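Local coordinates for DNA repair protein RAD7 (Saccharomyces cerevisiae, PDB 5ZB2) that takes part in global genome nucleotide excision repair, clearing damage from nontranscribed DNA as a component of the GGR complex and a partner of ELC1, at residues I262-S276 against K290-C304. Residues are numbered along the deposited sequence; the frame is centred on the assembly and turned at random.
Sequences IPEKCPLEVLSLEES and KVELNNLIECSFRRC
Two successive strands of the leucine-rich-repeat solenoid, 270-272 and 298-300, pair in parallel, their axes 6° apart, with helix 281-290 connecting them. Backbone bonds from L271 N to E298 O, S300 N to L271 O and L273 N to S300 O define the ladder, and E269 O starts it by accepting from both I297 N and E298 N. On the face carrying L271 and C299, L271 CB meets L296 CD1 at 4.0 Å. A separate bridge, E292 N to E264 O and C266 N to E292 O, joins the loops before the strands; there C266 SG packs on L293 CD2 at 3.5 Å, and water 2 links C266 O and L268 O to N295 N.

Past the strands, E274 divides its carboxylate: OE2 accepts from S300 OG at 2.7 Å, while OE1 receives R302 NE (2.7 Å) and NH2 (2.8 Å). The E274 carboxylate and R302 guanidinium planes stand 87° apart, NE arriving from above the carboxylate. R302 runs extended to CD, then bends at chi3 (65°), bringing NE and NH2 to E274 OE1; E275 OE2 lies in the guanidinium plane at its edge, weakly bonded by NH2 at 3.3 Å and by NH1. Replacing E274 with an alanine would probably leave S300 OG without this acceptor and R302 freer to swing, held by E275 alone of the two carboxylates. The R302 cation probably offsets part of the repulsion between these carboxylates, tying together the turns after the two strands.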
loop_
_atom_site.group_PDB
_atom_site.type_symbol
_atom_site.label_atom_id
_atom_site.label_comp_id
_atom_site.label_asym_id
_atom_site.label_seq_id
_atom_site.Cartn_x
_atom_site.Cartn_y
_atom_site.Cartn_z
ATOM N N ILE A 262 -28.954 -2.799 39.793
ATOM C CA ILE A 262 -27.771 -3.648 39.938
ATOM C C ILE A 262 -28.134 -4.792 40.879
ATOM O O ILE A 262 -28.599 -4.538 42.000
ATOM C CB ILE A 262 -26.560 -2.862 40.468
ATOM C CG1 ILE A 262 -26.153 -1.750 39.497
ATOM C CG2 ILE A 262 -25.384 -3.798 40.736
ATOM C CD1 ILE A 262 -25.592 -2.240 38.166
ATOM N N PRO A 263 -27.942 -6.051 40.486
ATOM C CA PRO A 263 -28.323 -7.158 41.371
ATOM C C PRO A 263 -27.438 -7.232 42.603
ATOM O O PRO A 263 -26.265 -6.846 42.581
ATOM C CB PRO A 263 -28.146 -8.397 40.488
ATOM C CG PRO A 263 -27.122 -7.998 39.486
ATOM C CD PRO A 263 -27.349 -6.535 39.227
ATOM N N GLU A 264 -28.021 -7.752 43.688
ATOM C CA GLU A 264 -27.293 -7.859 44.949
ATOM C C GLU A 264 -26.047 -8.719 44.786
ATOM O O GLU A 264 -24.997 -8.420 45.365
ATOM C CB GLU A 264 -28.206 -8.432 46.035
ATOM C CG GLU A 264 -29.563 -7.749 46.126
ATOM C CD GLU A 264 -30.341 -8.143 47.368
ATOM O OE1 GLU A 264 -30.388 -7.337 48.322
ATOM O OE2 GLU A 264 -30.901 -9.260 47.393
ATOM N N LYS A 265 -26.150 -9.799 44.010
ATOM C CA LYS A 265 -24.984 -10.566 43.580
ATOM C C LYS A 265 -24.388 -9.815 42.395
ATOM O O LYS A 265 -24.599 -10.150 41.226
ATOM C CB LYS A 265 -25.368 -11.995 43.214
ATOM C CG LYS A 265 -26.299 -12.676 44.204
ATOM C CD LYS A 265 -25.691 -12.755 45.593
ATOM C CE LYS A 265 -26.645 -13.413 46.575
ATOM N NZ LYS A 265 -26.083 -13.455 47.951
ATOM N N CYS A 266 -23.648 -8.763 42.711
ATOM C CA CYS A 266 -23.216 -7.819 41.689
ATOM C C CYS A 266 -22.016 -8.370 40.926
ATOM O O CYS A 266 -20.987 -8.667 41.539
ATOM C CB CYS A 266 -22.858 -6.487 42.325
ATOM S SG CYS A 266 -22.312 -5.280 41.128
ATOM N N PRO A 267 -22.099 -8.517 39.599
ATOM C CA PRO A 267 -20.951 -9.007 38.828
ATOM C C PRO A 267 -19.933 -7.942 38.451
ATOM O O PRO A 267 -19.017 -8.245 37.681
ATOM C CB PRO A 267 -21.622 -9.575 37.569
ATOM C CG PRO A 267 -22.805 -8.689 37.372
ATOM C CD PRO A 267 -23.291 -8.338 38.752
ATOM N N LEU A 268 -20.054 -6.717 38.958
ATOM C CA LEU A 268 -19.154 -5.648 38.540
ATOM C C LEU A 268 -17.709 -5.990 38.877
ATOM O O LEU A 268 -17.381 -6.334 40.016
ATOM C CB LEU A 268 -19.545 -4.328 39.201
ATOM C CG LEU A 268 -20.784 -3.613 38.656
ATOM C CD1 LEU A 268 -21.047 -2.368 39.484
ATOM C CD2 LEU A 268 -20.619 -3.250 37.183
ATOM N N GLU A 269 -16.844 -5.891 37.870
ATOM C CA GLU A 269 -15.413 -6.054 38.055
ATOM C C GLU A 269 -14.655 -4.741 37.964
ATOM O O GLU A 269 -13.564 -4.636 38.533
ATOM C CB GLU A 269 -14.856 -7.035 37.013
ATOM C CG GLU A 269 -15.722 -8.281 36.838
ATOM C CD GLU A 269 -15.206 -9.220 35.768
ATOM O OE1 GLU A 269 -15.397 -10.444 35.916
ATOM O OE2 GLU A 269 -14.615 -8.738 34.779
ATOM N N VAL A 270 -15.218 -3.740 37.290
ATOM C CA VAL A 270 -14.586 -2.437 37.118
ATOM C C VAL A 270 -15.644 -1.364 37.321
ATOM O O VAL A 270 -16.719 -1.422 36.715
ATOM C CB VAL A 270 -13.941 -2.299 35.725
ATOM C CG1 VAL A 270 -13.346 -0.900 35.542
ATOM C CG2 VAL A 270 -12.882 -3.372 35.519
ATOM N N LEU A 271 -15.336 -0.375 38.158
ATOM C CA LEU A 271 -16.262 0.713 38.450
ATOM C C LEU A 271 -15.474 2.005 38.565
ATOM O O LEU A 271 -14.540 2.092 39.368
ATOM C CB LEU A 271 -17.044 0.451 39.742
ATOM C CG LEU A 271 -17.988 1.587 40.146
ATOM C CD1 LEU A 271 -19.136 1.704 39.148
ATOM C CD2 LEU A 271 -18.515 1.395 41.560
ATOM N N SER A 272 -15.860 3.013 37.785
ATOM C CA SER A 272 -15.187 4.306 37.819
ATOM C C SER A 272 -16.205 5.427 37.677
ATOM O O SER A 272 -16.998 5.432 36.730
ATOM C CB SER A 272 -14.136 4.408 36.705
ATOM O OG SER A 272 -13.580 5.714 36.648
ATOM N N LEU A 273 -16.154 6.392 38.598
ATOM C CA LEU A 273 -17.089 7.513 38.615
ATOM C C LEU A 273 -16.324 8.817 38.860
ATOM O O LEU A 273 -16.626 9.593 39.757
ATOM C CB LEU A 273 -18.162 7.313 39.684
ATOM C CG LEU A 273 -18.986 6.027 39.629
ATOM C CD1 LEU A 273 -19.899 5.944 40.842
ATOM C CD2 LEU A 273 -19.795 5.967 38.347
ATOM N N GLU A 274 -15.324 9.085 38.031
ATOM C CA GLU A 274 -14.399 10.175 38.301
ATOM C C GLU A 274 -15.031 11.536 38.015
ATOM O O GLU A 274 -15.828 11.686 37.086
ATOM C CB GLU A 274 -13.130 9.987 37.472
ATOM C CG GLU A 274 -12.430 8.659 37.741
ATOM C CD GLU A 274 -11.110 8.528 36.999
ATOM O OE1 GLU A 274 -10.772 9.438 36.211
ATOM O OE2 GLU A 274 -10.411 7.517 37.207
ATOM N N GLU A 275 -14.679 12.523 38.843
ATOM C CA GLU A 275 -15.050 13.930 38.676
ATOM C C GLU A 275 -16.536 14.204 38.907
ATOM O O GLU A 275 -17.059 15.210 38.423
ATOM C CB GLU A 275 -14.642 14.454 37.291
ATOM C CG GLU A 275 -13.139 14.671 37.136
ATOM C CD GLU A 275 -12.765 15.271 35.794
ATOM O OE1 GLU A 275 -13.666 15.765 35.079
ATOM O OE2 GLU A 275 -11.568 15.248 35.451
ATOM N N SER A 276 -17.235 13.355 39.660
ATOM C CA SER A 276 -18.653 13.571 39.964
ATOM C C SER A 276 -18.752 14.260 41.322
ATOM O O SER A 276 -18.939 13.631 42.364
ATOM C CB SER A 276 -19.414 12.251 39.941
ATOM O OG SER A 276 -19.425 11.692 38.634
ATOM N N LYS A 290 -26.164 -2.432 50.065
ATOM C CA LYS A 290 -27.197 -3.296 49.504
ATOM C C LYS A 290 -26.605 -4.451 48.704
ATOM O O LYS A 290 -27.155 -5.557 48.711
ATOM C CB LYS A 290 -28.134 -2.475 48.621
ATOM C CG LYS A 290 -29.188 -3.303 47.905
ATOM C CD LYS A 290 -30.017 -2.449 46.973
ATOM C CE LYS A 290 -31.194 -3.222 46.408
ATOM N NZ LYS A 290 -30.764 -4.382 45.577
ATOM N N VAL A 291 -25.494 -4.221 48.010
ATOM C CA VAL A 291 -24.977 -5.182 47.047
ATOM C C VAL A 291 -23.690 -5.801 47.573
ATOM O O VAL A 291 -23.045 -5.291 48.494
ATOM C CB VAL A 291 -24.745 -4.535 45.665
ATOM C CG1 VAL A 291 -26.038 -3.921 45.150
ATOM C CG2 VAL A 291 -23.637 -3.486 45.733
ATOM N N GLU A 292 -23.319 -6.926 46.968
ATOM C CA GLU A 292 -22.073 -7.620 47.265
ATOM C C GLU A 292 -21.150 -7.484 46.063
ATOM O O GLU A 292 -21.494 -7.919 44.958
ATOM C CB GLU A 292 -22.325 -9.091 47.589
ATOM C CG GLU A 292 -23.173 -9.311 48.828
ATOM C CD GLU A 292 -23.369 -10.781 49.149
ATOM O OE1 GLU A 292 -22.929 -11.630 48.345
ATOM O OE2 GLU A 292 -23.962 -11.086 50.206
ATOM N N LEU A 293 -19.983 -6.881 46.279
ATOM C CA LEU A 293 -19.041 -6.617 45.199
ATOM C C LEU A 293 -17.838 -7.548 45.282
ATOM O O LEU A 293 -16.691 -7.090 45.331
ATOM C CB LEU A 293 -18.594 -5.157 45.253
ATOM C CG LEU A 293 -19.737 -4.153 45.101
ATOM C CD1 LEU A 293 -19.318 -2.770 45.563
ATOM C CD2 LEU A 293 -20.197 -4.119 43.655
ATOM N N ASN A 294 -18.096 -8.860 45.284
ATOM C CA ASN A 294 -17.048 -9.857 45.471
ATOM C C ASN A 294 -16.140 -10.012 44.259
ATOM O O ASN A 294 -15.152 -10.748 44.344
ATOM C CB ASN A 294 -17.672 -11.216 45.802
ATOM C CG ASN A 294 -18.387 -11.222 47.138
ATOM O OD1 ASN A 294 -17.973 -10.547 48.081
ATOM N ND2 ASN A 294 -19.466 -11.991 47.227
ATOM N N ASN A 295 -16.445 -9.350 43.142
ATOM C CA ASN A 295 -15.660 -9.485 41.920
ATOM C C ASN A 295 -15.005 -8.177 41.492
ATOM O O ASN A 295 -14.436 -8.112 40.396
ATOM C CB ASN A 295 -16.541 -10.019 40.786
ATOM C CG ASN A 295 -17.197 -11.342 41.130
ATOM O OD1 ASN A 295 -18.338 -11.381 41.595
ATOM N ND2 ASN A 295 -16.478 -12.436 40.908
ATOM N N LEU A 296 -15.065 -7.138 42.319
ATOM C CA LEU A 296 -14.547 -5.836 41.922
ATOM C C LEU A 296 -13.022 -5.862 41.914
ATOM O O LEU A 296 -12.387 -6.051 42.956
ATOM C CB LEU A 296 -15.070 -4.753 42.859
ATOM C CG LEU A 296 -14.831 -3.305 42.421
ATOM C CD1 LEU A 296 -15.545 -2.997 41.115
ATOM C CD2 LEU A 296 -15.275 -2.340 43.512
ATOM N N ILE A 297 -12.441 -5.675 40.733
ATOM C CA ILE A 297 -10.998 -5.714 40.551
ATOM C C ILE A 297 -10.400 -4.314 40.539
ATOM O O ILE A 297 -9.301 -4.100 41.053
ATOM C CB ILE A 297 -10.661 -6.474 39.247
ATOM C CG1 ILE A 297 -11.126 -7.930 39.336
ATOM C CG2 ILE A 297 -9.171 -6.402 38.925
ATOM C CD1 ILE A 297 -10.476 -8.739 40.446
ATOM N N GLU A 298 -11.119 -3.355 39.962
ATOM C CA GLU A 298 -10.628 -1.998 39.800
ATOM C C GLU A 298 -11.734 -1.027 40.169
ATOM O O GLU A 298 -12.887 -1.207 39.765
ATOM C CB GLU A 298 -10.168 -1.759 38.357
ATOM C CG GLU A 298 -9.480 -0.430 38.119
ATOM C CD GLU A 298 -9.098 -0.241 36.663
ATOM O OE1 GLU A 298 -9.478 0.792 36.073
ATOM O OE2 GLU A 298 -8.430 -1.138 36.104
ATOM N N CYS A 299 -11.381 0.000 40.939
ATOM C CA CYS A 299 -12.348 1.004 41.360
ATOM C C CYS A 299 -11.656 2.354 41.474
ATOM O O CYS A 299 -10.575 2.445 42.065
ATOM C CB CYS A 299 -12.987 0.624 42.697
ATOM S SG CYS A 299 -14.249 1.785 43.248
ATOM N N SER A 300 -12.281 3.394 40.922
ATOM C CA SER A 300 -11.739 4.747 40.983
ATOM C C SER A 300 -12.831 5.742 41.344
ATOM O O SER A 300 -13.914 5.728 40.749
ATOM C CB SER A 300 -11.100 5.157 39.656
ATOM O OG SER A 300 -10.683 6.515 39.705
ATOM N N PHE A 301 -12.533 6.605 42.313
ATOM C CA PHE A 301 -13.381 7.734 42.674
ATOM C C PHE A 301 -12.631 9.054 42.520
ATOM O O PHE A 301 -12.923 10.028 43.216
ATOM C CB PHE A 301 -13.903 7.588 44.104
ATOM C CG PHE A 301 -14.712 6.343 44.338
ATOM C CD1 PHE A 301 -15.883 6.119 43.637
ATOM C CD2 PHE A 301 -14.308 5.405 45.274
ATOM C CE1 PHE A 301 -16.632 4.974 43.855
ATOM C CE2 PHE A 301 -15.055 4.259 45.501
ATOM C CZ PHE A 301 -16.215 4.044 44.790
ATOM N N ARG A 302 -11.666 9.098 41.600
ATOM C CA ARG A 302 -10.847 10.288 41.401
ATOM C C ARG A 302 -11.710 11.537 41.294
ATOM O O ARG A 302 -12.591 11.626 40.433
ATOM C CB ARG A 302 -9.990 10.131 40.141
ATOM C CG ARG A 302 -9.056 11.312 39.875
ATOM C CD ARG A 302 -8.254 11.135 38.590
ATOM N NE ARG A 302 -9.125 11.141 37.420
ATOM C CZ ARG A 302 -9.626 12.238 36.863
ATOM N NH1 ARG A 302 -9.346 13.437 37.362
ATOM N NH2 ARG A 302 -10.417 12.137 35.802
ATOM N N ARG A 303 -11.440 12.499 42.177
ATOM C CA ARG A 303 -12.074 13.819 42.162
ATOM C C ARG A 303 -13.582 13.740 42.390
ATOM O O ARG A 303 -14.338 14.586 41.908
ATOM C CB ARG A 303 -11.759 14.576 40.867
ATOM C CG ARG A 303 -10.342 15.142 40.839
ATOM C CD ARG A 303 -10.140 16.163 39.730
ATOM N NE ARG A 303 -11.060 17.293 39.841
ATOM C CZ ARG A 303 -10.937 18.283 40.722
ATOM N NH1 ARG A 303 -9.933 18.288 41.591
ATOM N NH2 ARG A 303 -11.825 19.266 40.740
ATOM N N CYS A 304 -14.032 12.733 43.143
ATOM C CA CYS A 304 -15.377 12.738 43.719
ATOM C C CYS A 304 -15.301 13.472 45.053
ATOM O O CYS A 304 -15.272 12.879 46.133
ATOM C CB CYS A 304 -15.904 11.321 43.883
ATOM S SG CYS A 304 -16.733 10.690 42.433
HETATM O O HOH W 1 -31.503 -5.405 42.945
HETATM O O HOH W 2 -18.742 -7.547 42.169
HETATM O O HOH W 3 -20.342 -10.621 43.814
#